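Local coordinates for protein chitin deacetylase 1 (Bombyx mori, PDB 5ZNT) that hydrolyses the N-acetamido groups of N-acetylglucosamine residues in chitin, using a zinc ion to release acetate and leave chitosan, at residues A[73-79]-A[96-102]; A[80-86]-A[353-359]; A[85-89]-A[130-136]. All coordinates share one frame; numbering follows the deposited sequence.

How the interactions relate
From the N terminus, strand 75-78 runs into the turn at 80-83 and helix 85-93 before the chain returns as strand 97-100. Interaction 1 closes this short loop as a parallel strand pair of the central sheet. Interaction 3 closes a longer loop, bringing the end of helix 117-134 against the start of helix 85-93. Interaction 2 spans most of the chain, carrying the C-terminal strand 355-359 back to the same helix start. Interactions 2 and 3 share Tyr-85 and Ser-86, and the loop of 3 is nested in that of 2, whereas interaction 1 crosses both. Together they tie the parallel sheet next to the zinc site, helices 85-93 and 117-134, and the C-terminal hairpin.

Interaction 1: residues A[73-79]-A[96-102]; sequences KATYFVS and HEIAVHS. With ZN (zinc ion), chain C.
Val-78 and His-101 meet where two parallel strands end, His-101 N bonding to Val-78 O (2.9 Å) from above the carbonyl plane. In His-101, CG anti to the backbone N (chi1 -168°) carries the imidazole past Phe-77 O to the zinc ion, which NE2 binds at 2.1 Å. Asp-46, His-105 and three waters complete the coordination, and a hydrogen bond from ND1 to Arg-146 O fixes the ring's rotation. One shell out, Ala-99 CB approaches the Phe-77 ring obliquely, 3.4 Å from Phe-77 CD1. Val-100 O lies at the edge of that ring. On the same face Thr-75 and Glu-97 lie side by side and use their polar groups elsewhere, Thr-75 OG1 on Met-303 N and Glu-97 OE2 on Tyr-168 and Thr-304. Tyr-76, Val-78 and Ile-98 occupy the opposite face, where Ile-98 CD1 reaches Tyr-76 CB (4.1 Å). At the far end Ala-74 N donates to His-96 ND1 (3.0 Å) almost within the imidazole plane, which is consistent with an unprotonated ND1. The edge of Tyr-76 meets the His-96 face in an offset edge-to-face pair, planes at 78°. Backbone bonds such as Ala-99 N to Tyr-76 O (2.7 Å) hold the register between. This beta-alpha-beta unit of the polysaccharide deacetylase domain, strand 75-78, helix 85-93 and strand 97-100, delivers one histidine of the Asp-His-His zinc site of carbohydrate esterase family 4.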
loop_
_atom_site.group_PDB
_atom_site.type_symbol
_atom_site.label_atom_id
_atom_site.label_comp_id
_atom_site.label_asym_id
_atom_site.label_seq_id
_atom_site.Cartn_x
_atom_site.Cartn_y
_atom_site.Cartn_z
ATOM N N LYS A 73 -1.044 -6.362 -10.669
ATOM C CA LYS A 73 -0.114 -5.385 -10.115
ATOM C C LYS A 73 -0.315 -5.278 -8.612
ATOM O O LYS A 73 -1.441 -5.371 -8.116
ATOM C CB LYS A 73 -0.295 -3.998 -10.734
ATOM C CG LYS A 73 -0.174 -3.945 -12.269
ATOM C CD LYS A 73 1.197 -4.464 -12.740
ATOM C CE LYS A 73 1.442 -4.037 -14.201
ATOM N NZ LYS A 73 0.288 -4.445 -15.076
ATOM N N ALA A 74 0.792 -5.050 -7.896
ATOM C CA ALA A 74 0.801 -4.894 -6.446
ATOM C C ALA A 74 1.475 -3.573 -6.079
ATOM O O ALA A 74 2.032 -2.873 -6.930
ATOM C CB ALA A 74 1.507 -6.094 -5.768
ATOM N N THR A 75 1.403 -3.218 -4.798
ATOM C CA THR A 75 1.979 -1.981 -4.264
ATOM C C THR A 75 2.988 -2.348 -3.183
ATOM O O THR A 75 2.682 -3.154 -2.315
ATOM C CB THR A 75 0.885 -1.075 -3.669
ATOM O OG1 THR A 75 -0.136 -0.826 -4.655
ATOM C CG2 THR A 75 1.465 0.268 -3.205
ATOM N N TYR A 76 4.180 -1.751 -3.230
ATOM C CA TYR A 76 5.258 -2.052 -2.294
ATOM C C TYR A 76 5.497 -0.824 -1.432
ATOM O O TYR A 76 5.840 0.241 -1.958
ATOM C CB TYR A 76 6.544 -2.427 -3.029
ATOM C CG TYR A 76 6.431 -3.755 -3.738
ATOM C CD1 TYR A 76 5.781 -3.855 -4.962
ATOM C CD2 TYR A 76 6.948 -4.914 -3.171
ATOM C CE1 TYR A 76 5.649 -5.077 -5.612
ATOM C CE2 TYR A 76 6.842 -6.145 -3.825
ATOM C CZ TYR A 76 6.207 -6.209 -5.047
ATOM O OH TYR A 76 6.095 -7.410 -5.680
ATOM N N PHE A 77 5.258 -0.955 -0.129
ATOM C CA PHE A 77 5.584 0.111 0.818
ATOM C C PHE A 77 6.998 -0.161 1.317
ATOM O O PHE A 77 7.218 -1.028 2.165
ATOM C CB PHE A 77 4.562 0.163 1.956
ATOM C CG PHE A 77 3.213 0.667 1.509
ATOM C CD1 PHE A 77 2.978 2.029 1.373
ATOM C CD2 PHE A 77 2.203 -0.226 1.190
ATOM C CE1 PHE A 77 1.738 2.490 0.933
ATOM C CE2 PHE A 77 0.968 0.234 0.762
ATOM C CZ PHE A 77 0.742 1.580 0.629
ATOM N N VAL A 78 7.958 0.584 0.788
ATOM C CA VAL A 78 9.371 0.219 0.877
ATOM C C VAL A 78 10.009 1.008 1.997
ATOM O O VAL A 78 9.871 2.234 2.049
ATOM C CB VAL A 78 10.088 0.480 -0.462
ATOM C CG1 VAL A 78 11.590 0.120 -0.345
ATOM C CG2 VAL A 78 9.415 -0.365 -1.581
ATOM N N SER A 79 10.712 0.309 2.893
ATOM C CA SER A 79 11.561 0.938 3.894
ATOM C C SER A 79 13.018 0.843 3.438
ATOM O O SER A 79 13.379 -0.049 2.672
ATOM C CB SER A 79 11.383 0.262 5.271
ATOM O OG SER A 79 11.679 -1.139 5.189
ATOM N N HIS A 96 4.593 -2.447 -11.062
ATOM C CA HIS A 96 4.115 -2.380 -9.692
ATOM C C HIS A 96 4.379 -0.991 -9.121
ATOM O O HIS A 96 5.265 -0.261 -9.573
ATOM C CB HIS A 96 4.777 -3.459 -8.842
ATOM C CG HIS A 96 4.607 -4.835 -9.411
ATOM N ND1 HIS A 96 3.414 -5.524 -9.340
ATOM C CD2 HIS A 96 5.462 -5.627 -10.096
ATOM C CE1 HIS A 96 3.550 -6.693 -9.939
ATOM N NE2 HIS A 96 4.782 -6.777 -10.415
ATOM N N GLU A 97 3.575 -0.615 -8.142
ATOM C CA GLU A 97 3.679 0.706 -7.546
ATOM C C GLU A 97 4.690 0.682 -6.410
ATOM O O GLU A 97 4.721 -0.265 -5.624
ATOM C CB GLU A 97 2.319 1.172 -7.019
ATOM C CG GLU A 97 2.414 2.504 -6.276
ATOM C CD GLU A 97 1.058 3.092 -5.889
ATOM O OE1 GLU A 97 0.018 2.497 -6.252
ATOM O OE2 GLU A 97 1.050 4.167 -5.234
ATOM N N ILE A 98 5.518 1.725 -6.330
ATOM C CA ILE A 98 6.473 1.884 -5.235
ATOM C C ILE A 98 5.981 3.023 -4.362
ATOM O O ILE A 98 5.750 4.126 -4.861
ATOM C CB ILE A 98 7.892 2.178 -5.746
ATOM C CG1 ILE A 98 8.375 1.047 -6.641
ATOM C CG2 ILE A 98 8.855 2.401 -4.546
ATOM C CD1 ILE A 98 8.439 -0.326 -5.956
ATOM N N ALA A 99 5.816 2.756 -3.065
ATOM C CA ALA A 99 5.386 3.754 -2.086
ATOM C C ALA A 99 6.382 3.744 -0.931
ATOM O O ALA A 99 7.272 2.890 -0.879
ATOM C CB ALA A 99 3.956 3.461 -1.572
ATOM N N VAL A 100 6.260 4.693 0.016
ATOM C CA VAL A 100 7.284 4.828 1.058
ATOM C C VAL A 100 6.768 4.300 2.383
ATOM O O VAL A 100 5.583 4.440 2.726
ATOM C CB VAL A 100 7.808 6.269 1.215
ATOM C CG1 VAL A 100 8.319 6.813 -0.131
ATOM C CG2 VAL A 100 6.771 7.200 1.838
ATOM N N HIS A 101 7.689 3.714 3.144
ATOM C CA HIS A 101 7.451 3.099 4.439
ATOM C C HIS A 101 8.531 3.554 5.428
ATOM O O HIS A 101 8.885 2.818 6.353
ATOM C CB HIS A 101 7.430 1.578 4.284
ATOM C CG HIS A 101 6.913 0.819 5.471
ATOM N ND1 HIS A 101 5.779 1.182 6.165
ATOM C CD2 HIS A 101 7.353 -0.332 6.050
ATOM C CE1 HIS A 101 5.552 0.303 7.129
ATOM N NE2 HIS A 101 6.497 -0.623 7.085
ATOM N N SER A 102 9.095 4.750 5.196
ATOM C CA SER A 102 10.064 5.480 6.026
ATOM C C SER A 102 11.527 5.065 5.797
ATOM O O SER A 102 11.818 4.007 5.231
ATOM C CB SER A 102 9.747 5.378 7.526
ATOM O OG SER A 102 10.339 4.229 8.085
HETATM ZN ZN ZN C . 6.960 -2.307 8.274
HETATM O O HOH W 1 4.834 -3.096 7.912
HETATM O O HOH W 2 5.339 -1.712 9.800
HETATM O O HOH W 3 7.233 -4.123 9.393
#

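Interaction 2: residues A[80-86]-A[353-359]. With NAG (2-acetamido-2-deoxy-beta-D-glucopyranose), chain B.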
loop_
_atom_site.group_PDB
_atom_site.type_symbol
_atom_site.label_atom_id
_atom_site.label_comp_id
_atom_site.label_asym_id
_atom_site.label_seq_id
_atom_site.Cartn_x
_atom_site.Cartn_y
_atom_site.Cartn_z
ATOM N N HIS A 80 13.864 1.754 3.950
ATOM C CA HIS A 80 15.197 1.961 3.368
ATOM C C HIS A 80 16.176 0.849 3.726
ATOM O O HIS A 80 16.872 0.327 2.852
ATOM C CB HIS A 80 15.744 3.320 3.820
ATOM C CG HIS A 80 17.167 3.593 3.407
ATOM N ND1 HIS A 80 17.635 3.389 2.122
ATOM C CD2 HIS A 80 18.215 4.079 4.115
ATOM C CE1 HIS A 80 18.910 3.746 2.057
ATOM N NE2 HIS A 80 19.286 4.170 3.253
ATOM N N LYS A 81 16.295 0.493 5.015
ATOM C CA LYS A 81 17.469 -0.273 5.418
ATOM C C LYS A 81 17.457 -1.645 4.765
ATOM O O LYS A 81 16.449 -2.362 4.804
ATOM C CB LYS A 81 17.551 -0.406 6.952
ATOM C CG LYS A 81 18.977 -0.639 7.473
ATOM C CD LYS A 81 18.962 -0.818 9.029
ATOM C CE LYS A 81 20.364 -0.837 9.597
ATOM N NZ LYS A 81 20.368 -0.858 11.116
ATOM N N TYR A 82 18.589 -2.001 4.146
ATOM C CA TYR A 82 18.824 -3.255 3.437
ATOM C C TYR A 82 18.092 -3.360 2.108
ATOM O O TYR A 82 18.077 -4.435 1.507
ATOM C CB TYR A 82 18.464 -4.479 4.288
ATOM C CG TYR A 82 19.042 -4.431 5.692
ATOM C CD1 TYR A 82 20.430 -4.356 5.898
ATOM C CD2 TYR A 82 18.207 -4.476 6.810
ATOM C CE1 TYR A 82 20.963 -4.326 7.211
ATOM C CE2 TYR A 82 18.721 -4.441 8.102
ATOM C CZ TYR A 82 20.094 -4.375 8.302
ATOM O OH TYR A 82 20.585 -4.333 9.601
ATOM N N THR A 83 17.494 -2.286 1.613
ATOM C CA THR A 83 16.763 -2.389 0.363
ATOM C C THR A 83 17.726 -2.373 -0.818
ATOM O O THR A 83 18.770 -1.718 -0.779
ATOM C CB THR A 83 15.742 -1.264 0.268
ATOM O OG1 THR A 83 14.619 -1.661 1.044
ATOM C CG2 THR A 83 15.290 -0.970 -1.185
ATOM N N ASN A 84 17.395 -3.161 -1.831
ATOM C CA ASN A 84 18.136 -3.240 -3.085
ATOM C C ASN A 84 17.420 -2.331 -4.080
ATOM O O ASN A 84 16.318 -2.652 -4.537
ATOM C CB ASN A 84 18.174 -4.701 -3.509
ATOM C CG ASN A 84 18.762 -4.933 -4.880
ATOM O OD1 ASN A 84 18.828 -4.048 -5.744
ATOM N ND2 ASN A 84 19.193 -6.164 -5.083
ATOM N N TYR A 85 18.021 -1.176 -4.390
ATOM C CA TYR A 85 17.315 -0.194 -5.202
ATOM C C TYR A 85 17.293 -0.527 -6.688
ATOM O O TYR A 85 16.433 0.009 -7.400
ATOM C CB TYR A 85 17.888 1.209 -4.959
ATOM C CG TYR A 85 17.413 1.675 -3.601
ATOM C CD1 TYR A 85 16.147 2.267 -3.448
ATOM C CD2 TYR A 85 18.179 1.430 -2.462
ATOM C CE1 TYR A 85 15.693 2.658 -2.198
ATOM C CE2 TYR A 85 17.743 1.809 -1.209
ATOM C CZ TYR A 85 16.491 2.390 -1.079
ATOM O OH TYR A 85 16.082 2.734 0.167
ATOM N N SER A 86 18.186 -1.403 -7.168
ATOM C CA SER A 86 18.024 -1.952 -8.518
ATOM C C SER A 86 16.774 -2.806 -8.599
ATOM O O SER A 86 16.091 -2.825 -9.629
ATOM C CB SER A 86 19.227 -2.812 -8.902
ATOM O OG SER A 86 20.366 -1.992 -8.978
ATOM N N GLU A 353 27.593 0.061 11.686
ATOM C CA GLU A 353 27.139 -0.815 10.626
ATOM C C GLU A 353 27.749 -0.433 9.300
ATOM O O GLU A 353 28.000 0.744 9.014
ATOM C CB GLU A 353 25.626 -0.755 10.496
ATOM C CG GLU A 353 24.898 -0.984 11.795
ATOM C CD GLU A 353 23.447 -1.270 11.533
ATOM O OE1 GLU A 353 23.156 -2.310 10.880
ATOM O OE2 GLU A 353 22.626 -0.425 11.937
ATOM N N THR A 354 27.971 -1.445 8.480
ATOM C CA THR A 354 28.239 -1.295 7.066
ATOM C C THR A 354 27.049 -1.894 6.333
ATOM O O THR A 354 26.682 -3.047 6.592
ATOM C CB THR A 354 29.540 -2.009 6.680
ATOM O OG1 THR A 354 30.660 -1.282 7.206
ATOM C CG2 THR A 354 29.672 -2.122 5.182
ATOM N N ILE A 355 26.434 -1.126 5.432
ATOM C CA ILE A 355 25.212 -1.584 4.775
ATOM C C ILE A 355 25.434 -1.592 3.279
ATOM O O ILE A 355 25.906 -0.601 2.709
ATOM C CB ILE A 355 23.995 -0.733 5.172
ATOM C CG1 ILE A 355 23.765 -0.921 6.670
ATOM C CG2 ILE A 355 22.735 -1.217 4.400
ATOM C CD1 ILE A 355 23.286 0.263 7.378
ATOM N N ASN A 356 25.150 -2.733 2.654
ATOM C CA ASN A 356 25.257 -2.874 1.213
ATOM C C ASN A 356 24.018 -2.290 0.555
ATOM O O ASN A 356 22.887 -2.649 0.905
ATOM C CB ASN A 356 25.390 -4.347 0.810
ATOM C CG ASN A 356 26.732 -4.930 1.171
ATOM O OD1 ASN A 356 27.660 -4.207 1.548
ATOM N ND2 ASN A 356 26.848 -6.243 1.058
ATOM N N LEU A 357 24.230 -1.417 -0.415
ATOM C CA LEU A 357 23.145 -0.815 -1.166
ATOM C C LEU A 357 23.410 -1.106 -2.629
ATOM O O LEU A 357 24.459 -0.714 -3.157
ATOM C CB LEU A 357 23.076 0.690 -0.904
ATOM C CG LEU A 357 21.844 1.413 -1.441
ATOM C CD1 LEU A 357 21.567 2.641 -0.558
ATOM C CD2 LEU A 357 22.055 1.849 -2.885
ATOM N N GLN A 358 22.486 -1.798 -3.282
ATOM C CA GLN A 358 22.644 -2.093 -4.699
ATOM C C GLN A 358 21.840 -1.082 -5.517
ATOM O O GLN A 358 20.708 -0.734 -5.160
ATOM C CB GLN A 358 22.214 -3.530 -5.010
ATOM C CG GLN A 358 22.907 -4.602 -4.169
ATOM C CD GLN A 358 22.313 -4.688 -2.761
ATOM O OE1 GLN A 358 21.188 -4.233 -2.522
ATOM N NE2 GLN A 358 23.078 -5.244 -1.818
ATOM N N THR A 359 22.450 -0.585 -6.595
ATOM C CA THR A 359 21.856 0.445 -7.433
ATOM C C THR A 359 22.546 0.424 -8.793
ATOM O O THR A 359 23.727 0.074 -8.897
ATOM C CB THR A 359 21.989 1.835 -6.792
ATOM O OG1 THR A 359 21.464 2.838 -7.666
ATOM C CG2 THR A 359 23.461 2.172 -6.502
HETATM C C1 NAG B . 19.729 -6.571 -6.340
HETATM C C2 NAG B . 20.393 -7.933 -6.361
HETATM C C3 NAG B . 20.855 -8.251 -7.783
HETATM C C4 NAG B . 19.710 -8.074 -8.780
HETATM C C5 NAG B . 18.999 -6.742 -8.560
HETATM C C6 NAG B . 17.737 -6.593 -9.377
HETATM C C7 NAG B . 21.362 -8.218 -4.112
HETATM C C8 NAG B . 22.639 -8.366 -3.338
HETATM N N2 NAG B . 21.501 -8.037 -5.428
HETATM O O3 NAG B . 21.356 -9.580 -7.787
HETATM O O4 NAG B . 20.209 -7.911 -10.101
HETATM O O5 NAG B . 18.632 -6.588 -7.186
HETATM O O6 NAG B . 16.863 -7.692 -9.160
HETATM O O7 NAG B . 20.251 -8.230 -3.561
HETATM O O HOH W 4 19.928 -5.412 -0.327
HETATM O O HOH W 5 22.214 -4.417 12.444
HETATM O O HOH W 6 20.517 -1.382 1.322
#
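Gln-358 O faces the first amides of helix 85-93, taking a weak bond from Tyr-85 N and a longer one from Ser-86 N (3.3 Å) that descends from above the carbonyl plane, while residues 80-83 form a type II turn. Ahead of the helix, Asn-84 is the N-cap: its OD1 receives Ala-87 N, and its ND2 carries an N-linked N-acetylglucosamine. Gln-358, bent at chi2 (78°), sets OE1 beside Asn-84 CB at 3.2 Å and brings NE2 to the sugar's acetamido methyl C8 at 3.5 Å. A water joins the same OE1 to Tyr-82 O, and another joins Thr-83 O to Asn-356 O. Leu-357 CG packs obliquely on Tyr-85 CD2 (3.8 Å), and a face of that ring carries Thr-83 CG2 over its centre. Tyr-85 OH and His-80 ND1 share a nearly straight hydrogen bond of 2.6 Å. Farther out, the extended Lys-81 lays CG over the centre of the Tyr-82 ring and CE on Ile-355 CD1 (3.8 Å), and crosses Glu-353 at about a right angle. Its NZ forms a salt bridge with Glu-353 OE2, though the modelled separation is too short to trust. A further water links Glu-353 OE1 with Tyr-82 OH by a long second leg. The strand is thus joined to the turn by helix-start amides, apolar packing and bridging waters, with a charged pair farther out; the glycan stem lies against Gln-358.

Interaction 3: residues A[85-89]-A[130-136]. With NAG (2-acetamido-2-deoxy-beta-D-glucopyranose), chain D; NAG (2-acetamido-2-deoxy-beta-D-glucopyranose), chain B.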
loop_
_atom_site.group_PDB
_atom_site.type_symbol
_atom_site.label_atom_id
_atom_site.label_comp_id
_atom_site.label_asym_id
_atom_site.label_seq_id
_atom_site.Cartn_x
_atom_site.Cartn_y
_atom_site.Cartn_z
ATOM N N TYR A 85 18.021 -1.176 -4.390
ATOM C CA TYR A 85 17.315 -0.194 -5.202
ATOM C C TYR A 85 17.293 -0.527 -6.688
ATOM O O TYR A 85 16.433 0.009 -7.400
ATOM C CB TYR A 85 17.888 1.209 -4.959
ATOM C CG TYR A 85 17.413 1.675 -3.601
ATOM C CD1 TYR A 85 16.147 2.267 -3.448
ATOM C CD2 TYR A 85 18.179 1.430 -2.462
ATOM C CE1 TYR A 85 15.693 2.658 -2.198
ATOM C CE2 TYR A 85 17.743 1.809 -1.209
ATOM C CZ TYR A 85 16.491 2.390 -1.079
ATOM O OH TYR A 85 16.082 2.734 0.167
ATOM N N SER A 86 18.186 -1.403 -7.168
ATOM C CA SER A 86 18.024 -1.952 -8.518
ATOM C C SER A 86 16.774 -2.806 -8.599
ATOM O O SER A 86 16.091 -2.825 -9.629
ATOM C CB SER A 86 19.227 -2.812 -8.902
ATOM O OG SER A 86 20.366 -1.992 -8.978
ATOM N N ALA A 87 16.493 -3.559 -7.532
ATOM C CA ALA A 87 15.297 -4.394 -7.501
ATOM C C ALA A 87 14.043 -3.542 -7.416
ATOM O O ALA A 87 13.034 -3.852 -8.066
ATOM C CB ALA A 87 15.371 -5.378 -6.328
ATOM N N VAL A 88 14.074 -2.485 -6.589
ATOM C CA VAL A 88 12.969 -1.535 -6.543
ATOM C C VAL A 88 12.715 -0.977 -7.944
ATOM O O VAL A 88 11.574 -0.891 -8.406
ATOM C CB VAL A 88 13.280 -0.406 -5.529
ATOM C CG1 VAL A 88 12.305 0.723 -5.657
ATOM C CG2 VAL A 88 13.276 -0.938 -4.052
ATOM N N GLN A 89 13.788 -0.601 -8.635
ATOM C CA GLN A 89 13.676 -0.044 -9.981
ATOM C C GLN A 89 13.052 -1.041 -10.945
ATOM O O GLN A 89 12.214 -0.674 -11.777
ATOM C CB GLN A 89 15.060 0.377 -10.476
ATOM C CG GLN A 89 15.073 0.974 -11.890
ATOM C CD GLN A 89 16.481 1.415 -12.294
ATOM O OE1 GLN A 89 17.479 0.846 -11.851
ATOM N NE2 GLN A 89 16.555 2.420 -13.139
ATOM N N ILE A 130 15.349 9.068 -1.554
ATOM C CA ILE A 130 16.226 7.910 -1.730
ATOM C C ILE A 130 15.767 7.061 -2.904
ATOM O O ILE A 130 16.563 6.687 -3.784
ATOM C CB ILE A 130 16.284 7.082 -0.431
ATOM C CG1 ILE A 130 16.841 7.935 0.714
ATOM C CG2 ILE A 130 17.140 5.812 -0.633
ATOM C CD1 ILE A 130 16.866 7.194 2.069
ATOM N N ILE A 131 14.472 6.737 -2.940
ATOM C CA ILE A 131 13.947 5.887 -4.010
ATOM C C ILE A 131 14.133 6.549 -5.364
ATOM O O ILE A 131 14.619 5.919 -6.316
ATOM C CB ILE A 131 12.464 5.573 -3.780
ATOM C CG1 ILE A 131 12.288 4.699 -2.523
ATOM C CG2 ILE A 131 11.885 4.870 -5.012
ATOM C CD1 ILE A 131 10.811 4.587 -2.097
ATOM N N GLU A 132 13.695 7.810 -5.483
ATOM C CA GLU A 132 13.752 8.506 -6.768
ATOM C C GLU A 132 15.181 8.569 -7.282
ATOM O O GLU A 132 15.429 8.353 -8.483
ATOM C CB GLU A 132 13.150 9.908 -6.640
ATOM C CG GLU A 132 11.610 9.887 -6.447
ATOM C CD GLU A 132 10.987 11.289 -6.294
ATOM O OE1 GLU A 132 11.722 12.273 -6.144
ATOM O OE2 GLU A 132 9.748 11.412 -6.314
ATOM N N LYS A 133 16.143 8.805 -6.380
ATOM C CA LYS A 133 17.540 8.816 -6.803
ATOM C C LYS A 133 18.049 7.416 -7.132
ATOM O O LYS A 133 18.465 7.152 -8.267
ATOM C CB LYS A 133 18.440 9.452 -5.744
ATOM C CG LYS A 133 19.925 9.393 -6.153
ATOM C CD LYS A 133 20.804 10.261 -5.243
ATOM C CE LYS A 133 22.307 10.046 -5.606
ATOM N NZ LYS A 133 23.171 10.919 -4.737
ATOM N N PHE A 134 18.070 6.509 -6.149
ATOM C CA PHE A 134 18.795 5.258 -6.359
ATOM C C PHE A 134 18.039 4.234 -7.181
ATOM O O PHE A 134 18.670 3.285 -7.662
ATOM C CB PHE A 134 19.239 4.683 -5.019
ATOM C CG PHE A 134 20.254 5.558 -4.375
ATOM C CD1 PHE A 134 21.565 5.580 -4.866
ATOM C CD2 PHE A 134 19.878 6.458 -3.383
ATOM C CE1 PHE A 134 22.520 6.428 -4.320
ATOM C CE2 PHE A 134 20.825 7.326 -2.826
ATOM C CZ PHE A 134 22.152 7.305 -3.294
ATOM N N SER A 135 16.735 4.409 -7.386
ATOM C CA SER A 135 15.998 3.604 -8.359
ATOM C C SER A 135 15.730 4.379 -9.647
ATOM O O SER A 135 15.043 3.860 -10.534
ATOM C CB SER A 135 14.668 3.122 -7.760
ATOM O OG SER A 135 14.923 2.197 -6.706
ATOM N N ASN A 136 16.208 5.619 -9.741
ATOM C CA ASN A 136 16.076 6.442 -10.947
ATOM C C ASN A 136 14.624 6.489 -11.430
ATOM O O ASN A 136 14.287 6.157 -12.566
ATOM C CB ASN A 136 17.012 5.941 -12.048
ATOM C CG ASN A 136 17.110 6.924 -13.211
ATOM O OD1 ASN A 136 16.796 8.106 -13.065
ATOM N ND2 ASN A 136 17.540 6.441 -14.362
HETATM C C1 NAG D . 17.672 7.283 -15.531
HETATM C C2 NAG D . 19.175 7.456 -15.858
HETATM C C3 NAG D . 19.383 8.020 -17.272
HETATM C C4 NAG D . 18.571 7.250 -18.301
HETATM C C5 NAG D . 17.113 7.263 -17.871
HETATM C C6 NAG D . 16.207 6.508 -18.813
HETATM C C7 NAG D . 20.863 7.978 -14.144
HETATM C C8 NAG D . 21.368 9.015 -13.179
HETATM N N2 NAG D . 19.800 8.329 -14.875
HETATM O O3 NAG D . 20.764 7.957 -17.606
HETATM O O4 NAG D . 18.707 7.845 -19.588
HETATM O O5 NAG D . 17.015 6.617 -16.596
HETATM O O6 NAG D . 16.768 5.253 -19.174
HETATM O O7 NAG D . 21.391 6.873 -14.250
HETATM C C1 NAG B . 19.729 -6.571 -6.340
HETATM C C2 NAG B . 20.393 -7.933 -6.361
HETATM C C3 NAG B . 20.855 -8.251 -7.783
HETATM C C4 NAG B . 19.710 -8.074 -8.780
HETATM C C5 NAG B . 18.999 -6.742 -8.560
HETATM C C6 NAG B . 17.737 -6.593 -9.377
HETATM C C7 NAG B . 21.362 -8.218 -4.112
HETATM C C8 NAG B . 22.639 -8.366 -3.338
HETATM N N2 NAG B . 21.501 -8.037 -5.428
HETATM O O3 NAG B . 21.356 -9.580 -7.787
HETATM O O4 NAG B . 20.209 -7.911 -10.101
HETATM O O5 NAG B . 18.632 -6.588 -7.186
HETATM O O6 NAG B . 16.863 -7.692 -9.160
HETATM O O7 NAG B . 20.251 -8.230 -3.561
HETATM O O HOH W 7 18.944 1.104 -9.550
HETATM O O HOH W 8 13.836 3.739 -13.700
HETATM O O HOH W 9 18.602 3.733 -14.728
#
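Ser-135 grips Tyr-85 through the one direct hydrogen bond between the segments: Ser-135 OG donates to Tyr-85 O at 2.7 Å, in the carbonyl plane and on a lone pair. That oxygen also accepts the helical bond from Gln-89 N, so two donors hold it. A chi1 of -67°, OG beside the backbone N, turns the Ser-135 hydroxyl to Tyr-85 O, and OG also touches Val-88 CG1 at 3.2 Å. The apolar contacts centre on the Tyr-85 side chain. Ile-130 CG2 approaches the ring obliquely, 3.5 Å from CZ, whereas Ile-131 CG1 lies in plane at the ring edge, 4.0 Å from CE1. Phe-134 adds its CB against Tyr-85 CB (3.7 Å). Water-mediated contacts belong to Gln-89, whose extended chain runs past Ser-135 O, with CG 3.2 Å from it. One water joins Gln-89 OE1 to Phe-134 O; two more connect Gln-89 NE2 with the backbone O and the ND2 of Asn-136. The side-chain amides of Gln-89 and Asn-136 lie side by side, their planes 69° apart. Asn-136, the first residue to leave helical angles, has positive phi and closes a Schellman motif; its ND2 bears an N-linked N-acetylglucosamine. The helix segments cross almost perpendicularly (-88°, axes 9.6 Å apart), the N-terminal turn of helix 85-93 abutting the C-terminal end of helix 117-134, and Val-88 and Ile-131 both pack on Ile-98 of strand 97-100.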